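Local coordinates for protein putative transcription regulator (Lactobacillus plantarum WCFS1, PDB 3COL) that probably binds DNA through an N-terminal helix-turn-helix domain of the TetR family and regulates transcription, at residues 13-23 against 57-65. Residues are numbered along the deposited sequence; the frame is centred on the assembly and turned at random.
Sequences VKIQDAVAAII and LIDSVYARE
In the DNA-binding domain of this TetR-family protein, the first helix meets the helix that leads out toward the C-terminal domain: Val19 and Val61 pack where 13-23 and 57-65 cross nearly perpendicularly, axes 9.3 Å apart at -94°. The two valine side chains lie alongside each other, pointing opposite ways, and Val19 CG1 comes within 3.4 Å of Val61 CG2, a close fit for two methyls. The other Val19 methyl, CG2, lies 3.7 Å from Leu57 CB, while Ile15 CG2 touches Leu57 CD2. On the more polar flank, Arg64 fits as a knob between Val13, Gln16, Asp17 and Ala20. Its chain bends at chi3 (71°), and NH1 reaches Asp17 OD1 at 2.8 Å in a salt bridge close to the guanidinium plane; Gln16 CB lies over one face. A water bridges the same OD1 to Arg64 NH2, and Glu65 OE2 accepts from Arg64 NE at 3.0 Å, so carboxylates on both helices fix the guanidinium. The side chain of Gln16 runs out straight past CG and donates from NE2 to Ser60 OG, 2.9 Å away. Val36 of helix 33-40 packs on Ile15 and Val19, Phe51, in a loop, touches Ile15, Leu57 and Ser60, and helix 106-117 touches Ile23 and Glu65.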
# COMPACT_ATOMS: atom_id res chain seq x y z
N VAL A 13 4.46 -22.83 14.49
CA VAL A 13 3.63 -22.53 13.33
C VAL A 13 2.20 -22.14 13.75
O VAL A 13 1.67 -21.15 13.25
CB VAL A 13 3.63 -23.69 12.37
CG1 VAL A 13 2.59 -23.51 11.26
CG2 VAL A 13 5.05 -23.85 11.78
N LYS A 14 1.60 -22.92 14.64
CA LYS A 14 0.28 -22.58 15.22
C LYS A 14 0.28 -21.19 15.84
O LYS A 14 -0.68 -20.43 15.67
CB LYS A 14 -0.15 -23.60 16.28
CG LYS A 14 -0.57 -24.96 15.69
CD LYS A 14 -1.88 -24.80 14.91
CE LYS A 14 -2.11 -25.91 13.87
NZ LYS A 14 -3.51 -25.84 13.34
N ILE A 15 1.36 -20.87 16.55
CA ILE A 15 1.50 -19.53 17.12
C ILE A 15 1.64 -18.41 16.09
O ILE A 15 0.96 -17.39 16.18
CB ILE A 15 2.62 -19.48 18.16
CG1 ILE A 15 2.21 -20.29 19.42
CG2 ILE A 15 2.88 -18.05 18.54
CD1 ILE A 15 3.37 -20.72 20.28
N GLN A 16 2.51 -18.61 15.10
CA GLN A 16 2.65 -17.65 14.02
C GLN A 16 1.34 -17.46 13.23
O GLN A 16 0.97 -16.34 12.88
CB GLN A 16 3.75 -18.12 13.08
CG GLN A 16 5.14 -18.10 13.69
CD GLN A 16 6.16 -18.71 12.74
OE1 GLN A 16 5.97 -19.80 12.22
NE2 GLN A 16 7.24 -17.99 12.49
N ASP A 17 0.63 -18.55 12.95
CA ASP A 17 -0.67 -18.46 12.27
C ASP A 17 -1.65 -17.62 13.09
O ASP A 17 -2.37 -16.79 12.53
CB ASP A 17 -1.26 -19.83 12.01
CG ASP A 17 -0.56 -20.55 10.89
OD1 ASP A 17 0.29 -19.93 10.19
OD2 ASP A 17 -0.89 -21.74 10.69
N ALA A 18 -1.67 -17.84 14.40
CA ALA A 18 -2.52 -17.04 15.31
C ALA A 18 -2.18 -15.52 15.30
O ALA A 18 -3.07 -14.68 15.20
CB ALA A 18 -2.41 -17.57 16.70
N VAL A 19 -0.89 -15.17 15.39
CA VAL A 19 -0.42 -13.77 15.27
C VAL A 19 -0.88 -13.18 13.94
O VAL A 19 -1.35 -12.05 13.91
CB VAL A 19 1.14 -13.66 15.40
CG1 VAL A 19 1.66 -12.22 15.14
CG2 VAL A 19 1.61 -14.16 16.78
N ALA A 20 -0.73 -13.93 12.85
CA ALA A 20 -1.04 -13.42 11.53
C ALA A 20 -2.54 -13.11 11.39
O ALA A 20 -2.92 -12.08 10.81
CB ALA A 20 -0.55 -14.39 10.46
N ALA A 21 -3.39 -13.98 11.96
CA ALA A 21 -4.84 -13.75 12.00
C ALA A 21 -5.23 -12.50 12.77
O ALA A 21 -6.08 -11.74 12.33
CB ALA A 21 -5.58 -14.99 12.58
N ILE A 22 -4.64 -12.31 13.94
CA ILE A 22 -4.88 -11.11 14.75
C ILE A 22 -4.46 -9.83 14.00
O ILE A 22 -5.21 -8.84 13.94
CB ILE A 22 -4.12 -11.20 16.12
CG1 ILE A 22 -4.70 -12.32 16.99
CG2 ILE A 22 -4.18 -9.85 16.86
CD1 ILE A 22 -3.79 -12.72 18.18
N ILE A 23 -3.27 -9.86 13.41
CA ILE A 23 -2.82 -8.75 12.56
C ILE A 23 -3.87 -8.41 11.49
O ILE A 23 -4.19 -7.24 11.29
CB ILE A 23 -1.41 -9.03 11.95
CG1 ILE A 23 -0.35 -9.09 13.08
CG2 ILE A 23 -1.03 -7.96 10.87
CD1 ILE A 23 1.08 -9.42 12.62
N LEU A 57 6.67 -11.85 18.83
CA LEU A 57 5.59 -12.52 18.07
C LEU A 57 5.42 -11.87 16.67
O LEU A 57 5.36 -12.57 15.66
CB LEU A 57 4.25 -12.46 18.81
CG LEU A 57 4.13 -13.26 20.11
CD1 LEU A 57 2.90 -12.83 20.93
CD2 LEU A 57 4.09 -14.78 19.81
N ILE A 58 5.37 -10.55 16.64
CA ILE A 58 5.21 -9.76 15.41
C ILE A 58 6.45 -9.93 14.48
O ILE A 58 6.30 -10.15 13.26
CB ILE A 58 5.01 -8.25 15.78
CG1 ILE A 58 3.61 -8.03 16.43
CG2 ILE A 58 5.19 -7.34 14.55
CD1 ILE A 58 3.52 -6.70 17.29
N ASP A 59 7.64 -9.81 15.06
CA ASP A 59 8.86 -9.88 14.29
C ASP A 59 8.96 -11.24 13.60
O ASP A 59 9.45 -11.33 12.49
CB ASP A 59 10.11 -9.67 15.16
CG ASP A 59 10.27 -8.22 15.63
OD1 ASP A 59 9.48 -7.35 15.19
OD2 ASP A 59 11.18 -7.97 16.46
N SER A 60 8.51 -12.30 14.30
CA SER A 60 8.55 -13.67 13.78
C SER A 60 7.66 -13.82 12.54
O SER A 60 8.08 -14.39 11.52
CB SER A 60 8.17 -14.68 14.86
OG SER A 60 8.15 -16.00 14.33
N VAL A 61 6.45 -13.30 12.62
CA VAL A 61 5.55 -13.29 11.47
C VAL A 61 6.08 -12.39 10.33
O VAL A 61 5.97 -12.75 9.15
CB VAL A 61 4.10 -12.92 11.87
CG1 VAL A 61 3.23 -12.75 10.62
CG2 VAL A 61 3.53 -13.99 12.85
N TYR A 62 6.62 -11.23 10.68
CA TYR A 62 7.28 -10.39 9.65
C TYR A 62 8.33 -11.19 8.85
O TYR A 62 8.28 -11.23 7.61
CB TYR A 62 7.88 -9.11 10.23
CG TYR A 62 8.35 -8.13 9.14
CD1 TYR A 62 7.43 -7.43 8.38
CD2 TYR A 62 9.71 -7.95 8.88
CE1 TYR A 62 7.84 -6.56 7.39
CE2 TYR A 62 10.14 -7.09 7.88
CZ TYR A 62 9.20 -6.40 7.14
OH TYR A 62 9.61 -5.54 6.15
N ALA A 63 9.27 -11.85 9.56
CA ALA A 63 10.35 -12.57 8.91
C ALA A 63 9.84 -13.78 8.12
O ALA A 63 10.35 -14.07 7.05
CB ALA A 63 11.43 -12.98 9.93
N ARG A 64 8.83 -14.49 8.65
CA ARG A 64 8.17 -15.57 7.92
C ARG A 64 7.59 -15.13 6.58
O ARG A 64 7.88 -15.75 5.54
CB ARG A 64 7.05 -16.19 8.75
CG ARG A 64 6.49 -17.50 8.15
CD ARG A 64 5.32 -18.04 8.94
NE ARG A 64 4.11 -17.24 8.77
CZ ARG A 64 2.91 -17.63 9.22
NH1 ARG A 64 2.79 -18.80 9.85
NH2 ARG A 64 1.85 -16.84 9.04
N GLU A 65 6.76 -14.09 6.61
CA GLU A 65 6.18 -13.57 5.36
C GLU A 65 7.24 -13.10 4.36
O GLU A 65 7.23 -13.53 3.21
CB GLU A 65 5.14 -12.45 5.62
CG GLU A 65 3.90 -12.93 6.44
CD GLU A 65 3.33 -14.24 5.93
OE1 GLU A 65 2.95 -14.31 4.73
OE2 GLU A 65 3.28 -15.21 6.71
O HOH W 1 -0.94 -17.71 8.64